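Local atomic coordinates of RimK-related lysine biosynthesis protein (PDB entry 5K2M), a protein that binds ADP and magnesium as a member of the LysX subfamily of RimK-type ATP-grasp ligases and probably takes part in amino-acid biosynthesis. Residues 15-20 with 258-263; 184-189 with 203-208. One frame throughout, in Å; residues are numbered along the deposited sequence.

Contact 1 of 2, residues 15-20 with 258-263; sequences MAIKER and DMAGKL
Arg-20 of helix 12-24 takes hold of Asp-258 at the start of helix 259-272, and beside this salt bridge the two helices pack through two alanines and an Ile-Leu pair. The arginine approaches the carboxylate side-on with two nitrogens. NE gives the straighter bond, 2.9 Å to Asp-258 OD2 at 167°, lying almost in the guanidinium plane and meeting the oxygen on its syn side; NH2 reaches Asp-258 OD1 at 2.7 Å, from above the carboxylate plane. The two flat groups are turned moderately against each other. Chi1 of Arg-20 (-55°) sets CG anti to the carbonyl carbon, 3.6 Å from Gly-261 N, and a bend at chi2 then turns the chain toward the aspartate. Asp-258 is also the N-cap of its helix: Gly-261 N donates to OD1 from the face opposite Arg-20 NH2, so one oxygen serves both the cap and the salt bridge.

The tight part is apolar. Ala-16 CB and Ala-260 CB meet at 3.7 Å, and with these short side chains between them the helix axes approach to 8.4 Å, crossing at -51°. Next to them the CD1 end of Ile-17 comes within 3.5 Å of Leu-263 CD2, the two side chains crossing obliquely. Toward solvent the contact is looser and polar: exposed Glu-19 reaches back with OE2 to Arg-20 NH1, 2.7 Å away, so the guanidinium is held between two carboxylates and probably helps keep both ionised.

Ile-17 and Leu-263 both rest on Ile-47 and Arg-49 of strand 45-49, and Phe-248 touches Ala-260. The contact thus sets the C-terminal helix beside helix 12-24 against the N-terminal parallel sheet.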
loop_
_atom_site.group_PDB
_atom_site.type_symbol
_atom_site.label_atom_id
_atom_site.label_comp_id
_atom_site.label_asym_id
_atom_site.label_seq_id
_atom_site.Cartn_x
_atom_site.Cartn_y
_atom_site.Cartn_z
ATOM N N MET A 15 -3.165 -52.496 3.030
ATOM C CA MET A 15 -2.280 -53.423 2.320
ATOM C C MET A 15 -3.039 -54.163 1.209
ATOM O O MET A 15 -2.489 -54.418 0.145
ATOM C CB MET A 15 -1.631 -54.424 3.291
ATOM C CG MET A 15 -0.747 -53.807 4.382
ATOM S SD MET A 15 0.584 -52.712 3.811
ATOM C CE MET A 15 1.526 -53.768 2.706
ATOM N N ALA A 16 -4.300 -54.508 1.454
ATOM C CA ALA A 16 -5.112 -55.154 0.432
ATOM C C ALA A 16 -5.414 -54.150 -0.690
ATOM O O ALA A 16 -5.325 -54.479 -1.873
ATOM C CB ALA A 16 -6.399 -55.700 1.039
ATOM N N ILE A 17 -5.738 -52.913 -0.316
ATOM C CA ILE A 17 -6.016 -51.881 -1.312
ATOM C C ILE A 17 -4.789 -51.678 -2.196
ATOM O O ILE A 17 -4.906 -51.593 -3.410
ATOM C CB ILE A 17 -6.481 -50.566 -0.656
ATOM C CG1 ILE A 17 -7.863 -50.777 -0.034
ATOM C CG2 ILE A 17 -6.585 -49.444 -1.686
ATOM C CD1 ILE A 17 -8.247 -49.760 1.008
ATOM N N LYS A 18 -3.613 -51.637 -1.573
ATOM C CA LYS A 18 -2.362 -51.444 -2.284
ATOM C C LYS A 18 -2.124 -52.547 -3.308
ATOM O O LYS A 18 -1.794 -52.259 -4.454
ATOM C CB LYS A 18 -1.206 -51.391 -1.287
ATOM C CG LYS A 18 0.173 -51.429 -1.926
ATOM C CD LYS A 18 1.243 -51.153 -0.882
ATOM C CE LYS A 18 2.596 -50.859 -1.503
ATOM N NZ LYS A 18 3.475 -52.046 -1.432
ATOM N N GLU A 19 -2.293 -53.801 -2.887
ATOM C CA GLU A 19 -2.125 -54.948 -3.786
ATOM C C GLU A 19 -3.052 -54.847 -4.996
ATOM O O GLU A 19 -2.604 -55.006 -6.129
ATOM C CB GLU A 19 -2.366 -56.276 -3.049
ATOM C CG GLU A 19 -1.972 -57.530 -3.837
ATOM C CD GLU A 19 -3.025 -57.989 -4.843
ATOM O OE1 GLU A 19 -2.658 -58.401 -5.974
ATOM O OE2 GLU A 19 -4.229 -57.946 -4.516
ATOM N N ARG A 20 -4.332 -54.562 -4.760
ATOM C CA ARG A 20 -5.313 -54.504 -5.861
ATOM C C ARG A 20 -5.003 -53.350 -6.804
ATOM O O ARG A 20 -5.028 -53.523 -8.016
ATOM C CB ARG A 20 -6.741 -54.347 -5.355
ATOM C CG ARG A 20 -7.198 -55.403 -4.370
ATOM C CD ARG A 20 -7.378 -56.800 -4.944
ATOM N NE ARG A 20 -8.028 -57.613 -3.912
ATOM C CZ ARG A 20 -7.434 -58.049 -2.792
ATOM N NH1 ARG A 20 -6.138 -57.829 -2.555
ATOM N NH2 ARG A 20 -8.145 -58.739 -1.902
ATOM N N ASP A 258 -14.467 -59.214 -1.834
ATOM C CA ASP A 258 -13.221 -58.503 -2.057
ATOM C C ASP A 258 -13.519 -57.008 -2.034
ATOM O O ASP A 258 -13.627 -56.369 -3.077
ATOM C CB ASP A 258 -12.581 -58.937 -3.384
ATOM C CG ASP A 258 -11.217 -58.302 -3.606
ATOM O OD1 ASP A 258 -10.597 -57.855 -2.619
ATOM O OD2 ASP A 258 -10.755 -58.235 -4.759
ATOM N N MET A 259 -13.642 -56.463 -0.829
ATOM C CA MET A 259 -14.056 -55.076 -0.657
ATOM C C MET A 259 -12.948 -54.185 -1.198
ATOM O O MET A 259 -13.210 -53.165 -1.832
ATOM C CB MET A 259 -14.296 -54.720 0.813
ATOM C CG MET A 259 -14.915 -55.811 1.676
ATOM S SD MET A 259 -16.693 -55.930 1.535
ATOM C CE MET A 259 -17.001 -57.136 2.821
ATOM N N ALA A 260 -11.710 -54.567 -0.913
ATOM C CA ALA A 260 -10.549 -53.829 -1.376
ATOM C C ALA A 260 -10.546 -53.702 -2.911
ATOM O O ALA A 260 -10.452 -52.596 -3.461
ATOM C CB ALA A 260 -9.282 -54.510 -0.883
ATOM N N GLY A 261 -10.671 -54.837 -3.586
ATOM C CA GLY A 261 -10.745 -54.893 -5.052
ATOM C C GLY A 261 -11.858 -54.054 -5.658
ATOM O O GLY A 261 -11.636 -53.319 -6.626
ATOM N N LYS A 262 -13.053 -54.164 -5.087
ATOM C CA LYS A 262 -14.193 -53.369 -5.529
ATOM C C LYS A 262 -13.949 -51.874 -5.309
ATOM O O LYS A 262 -14.339 -51.047 -6.134
ATOM C CB LYS A 262 -15.461 -53.808 -4.794
ATOM C CG LYS A 262 -15.918 -55.225 -5.109
ATOM C CD LYS A 262 -16.616 -55.258 -6.448
ATOM C CE LYS A 262 -16.972 -56.665 -6.871
ATOM N NZ LYS A 262 -17.535 -56.641 -8.251
ATOM N N LEU A 263 -13.305 -51.530 -4.196
ATOM C CA LEU A 263 -12.997 -50.145 -3.891
ATOM C C LEU A 263 -12.024 -49.583 -4.935
ATOM O O LEU A 263 -12.195 -48.459 -5.415
ATOM C CB LEU A 263 -12.415 -50.029 -2.474
ATOM C CG LEU A 263 -11.941 -48.660 -1.987
ATOM C CD1 LEU A 263 -13.117 -47.718 -1.834
ATOM C CD2 LEU A 263 -11.199 -48.788 -0.668
#

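Contact 2 of 2, residues 184-189 with 203-208; sequences AIYRYS and EPCSDP
Strands 180-188 and 201-204 run antiparallel here, Tyr-186 and Glu-203 forming a hydrogen-bonded pair (Tyr-186 N to Glu-203 O 2.7 Å, Glu-203 N to Tyr-186 O 3.0 Å) and Ile-185 facing Pro-204 in a non-hydrogen-bonded one. One further bond, Cys-205 N to Ala-184 O at 2.8 Å, continues the pairing.

Cys-205 lies over one face of the Tyr-186 ring. Its CB makes a CH-pi contact 3.9 Å from the ring centroid, while SG, placed anti to the backbone N (chi1 173°), extends toward the phenol end and comes to 3.6 Å from Tyr-186 CZ. Beyond the ring, the Tyr-186 hydroxyl donates to a water 2.8 Å from its OH, and this water donates to Asp-207 OD2. The other oxygen of Asp-207 caps helix 208-219 through Glu-209 N. Tyr-188 turns its ring edge to Glu-203, with CE2 3.7 Å from Glu-203 CB, and its hydroxyl bonds Arg-170.

On strand 180-188, Arg-187 points away from strand 201-204, touches ADP and pairs with Asp-171. This edge pair of the antiparallel sheet in the ATP-grasp domain also carries an ADP-site residue.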
loop_
_atom_site.group_PDB
_atom_site.type_symbol
_atom_site.label_atom_id
_atom_site.label_comp_id
_atom_site.label_asym_id
_atom_site.label_seq_id
_atom_site.Cartn_x
_atom_site.Cartn_y
_atom_site.Cartn_z
ATOM N N ALA A 184 -22.522 -58.261 3.189
ATOM C CA ALA A 184 -22.986 -57.892 4.521
ATOM C C ALA A 184 -22.652 -58.934 5.563
ATOM O O ALA A 184 -22.520 -60.130 5.257
ATOM C CB ALA A 184 -24.488 -57.635 4.516
ATOM N N ILE A 185 -22.523 -58.454 6.803
ATOM C CA ILE A 185 -22.277 -59.293 7.975
ATOM C C ILE A 185 -23.207 -58.912 9.118
ATOM O O ILE A 185 -23.732 -57.793 9.155
ATOM C CB ILE A 185 -20.839 -59.140 8.506
ATOM C CG1 ILE A 185 -20.533 -57.666 8.853
ATOM C CG2 ILE A 185 -19.846 -59.657 7.484
ATOM C CD1 ILE A 185 -19.285 -57.467 9.692
ATOM N N TYR A 186 -23.420 -59.851 10.036
ATOM C CA TYR A 186 -23.947 -59.521 11.339
ATOM C C TYR A 186 -22.736 -59.210 12.221
ATOM O O TYR A 186 -21.667 -59.788 12.022
ATOM C CB TYR A 186 -24.753 -60.679 11.927
ATOM C CG TYR A 186 -25.995 -61.041 11.134
ATOM C CD1 TYR A 186 -27.104 -60.204 11.125
ATOM C CD2 TYR A 186 -26.066 -62.234 10.404
ATOM C CE1 TYR A 186 -28.240 -60.534 10.396
ATOM C CE2 TYR A 186 -27.192 -62.569 9.673
ATOM C CZ TYR A 186 -28.275 -61.717 9.677
ATOM O OH TYR A 186 -29.394 -62.041 8.961
ATOM N N ARG A 187 -22.899 -58.273 13.153
ATOM C CA ARG A 187 -21.939 -58.043 14.226
ATOM C C ARG A 187 -22.613 -58.401 15.553
ATOM O O ARG A 187 -23.480 -57.664 16.020
ATOM C CB ARG A 187 -21.477 -56.583 14.242
ATOM C CG ARG A 187 -20.706 -56.147 13.002
ATOM C CD ARG A 187 -20.231 -54.706 13.092
ATOM N NE ARG A 187 -21.337 -53.749 13.046
ATOM C CZ ARG A 187 -21.210 -52.443 12.800
ATOM N NH1 ARG A 187 -20.026 -51.888 12.562
ATOM N NH2 ARG A 187 -22.290 -51.680 12.769
ATOM N N TYR A 188 -22.224 -59.538 16.135
ATOM C CA TYR A 188 -22.808 -60.051 17.379
ATOM C C TYR A 188 -22.064 -59.534 18.610
ATOM O O TYR A 188 -20.841 -59.424 18.608
ATOM C CB TYR A 188 -22.768 -61.593 17.409
ATOM C CG TYR A 188 -23.785 -62.281 16.517
ATOM C CD1 TYR A 188 -25.077 -62.528 16.966
ATOM C CD2 TYR A 188 -23.452 -62.688 15.225
ATOM C CE1 TYR A 188 -26.013 -63.155 16.155
ATOM C CE2 TYR A 188 -24.383 -63.313 14.406
ATOM C CZ TYR A 188 -25.659 -63.546 14.881
ATOM O OH TYR A 188 -26.586 -64.168 14.086
ATOM N N SER A 189 -22.811 -59.266 19.675
ATOM C CA SER A 189 -22.221 -58.888 20.957
ATOM C C SER A 189 -23.245 -59.105 22.054
ATOM O O SER A 189 -24.442 -58.999 21.821
ATOM C CB SER A 189 -21.773 -57.420 20.945
ATOM O OG SER A 189 -21.201 -57.031 22.185
ATOM N N GLU A 203 -20.169 -62.269 11.237
ATOM C CA GLU A 203 -20.822 -63.470 10.729
ATOM C C GLU A 203 -21.485 -63.076 9.399
ATOM O O GLU A 203 -21.988 -61.967 9.295
ATOM C CB GLU A 203 -21.884 -63.922 11.734
ATOM C CG GLU A 203 -21.980 -65.417 11.980
ATOM C CD GLU A 203 -21.065 -65.895 13.088
ATOM O OE1 GLU A 203 -19.846 -65.642 13.006
ATOM O OE2 GLU A 203 -21.563 -66.538 14.039
ATOM N N PRO A 204 -21.497 -63.966 8.381
ATOM C CA PRO A 204 -22.053 -63.522 7.090
ATOM C C PRO A 204 -23.569 -63.273 7.132
ATOM O O PRO A 204 -24.291 -63.979 7.833
ATOM C CB PRO A 204 -21.709 -64.676 6.134
ATOM C CG PRO A 204 -21.565 -65.870 7.007
ATOM C CD PRO A 204 -21.176 -65.404 8.382
ATOM N N CYS A 205 -24.027 -62.249 6.418
ATOM C CA CYS A 205 -25.453 -61.910 6.369
ATOM C C CYS A 205 -25.978 -61.986 4.949
ATOM O O CYS A 205 -25.488 -61.280 4.067
ATOM C CB CYS A 205 -25.701 -60.509 6.905
ATOM S SG CYS A 205 -27.411 -59.974 6.673
ATOM N N SER A 206 -27.001 -62.809 4.748
ATOM C CA SER A 206 -27.536 -63.078 3.418
ATOM C C SER A 206 -29.014 -62.715 3.240
ATOM O O SER A 206 -29.664 -63.184 2.309
ATOM C CB SER A 206 -27.352 -64.562 3.092
ATOM O OG SER A 206 -27.252 -64.707 1.696
ATOM N N ASP A 207 -29.544 -61.885 4.130
ATOM C CA ASP A 207 -30.925 -61.439 4.034
ATOM C C ASP A 207 -31.113 -60.545 2.784
ATOM O O ASP A 207 -30.496 -59.495 2.688
ATOM C CB ASP A 207 -31.275 -60.712 5.324
ATOM C CG ASP A 207 -32.698 -60.200 5.364
ATOM O OD1 ASP A 207 -33.370 -60.145 4.314
ATOM O OD2 ASP A 207 -33.135 -59.831 6.473
ATOM N N PRO A 208 -31.961 -60.971 1.810
ATOM C CA PRO A 208 -32.191 -60.165 0.587
ATOM C C PRO A 208 -32.765 -58.776 0.859
ATOM O O PRO A 208 -32.577 -57.849 0.065
ATOM C CB PRO A 208 -33.197 -61.002 -0.216
ATOM C CG PRO A 208 -33.837 -61.912 0.784
ATOM C CD PRO A 208 -32.790 -62.190 1.827
HETATM O O HOH W 1 -31.314 -59.964 9.100
#

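In the fold
Both contacts lie well away from the centre of the chain, but their settings differ. Contact 1 is mostly buried and joins helices from the two ends of the sequence, 12-24 and 259-272; its apolar side faces the parallel sheet, with a charge network along the outer side. Contact 2 is only partly buried and local in sequence: main-chain bonds link adjacent strands at one margin of the five-stranded antiparallel sheet, and sulfur, ring and water complete the join. They share no helix or strand, and the centres of contact 1 and contact 2 are about 21 Å apart. Helix 249-255 lies between them in the packing, touching Met-259 of contact 1 and Ile-185 and Pro-204 of contact 2.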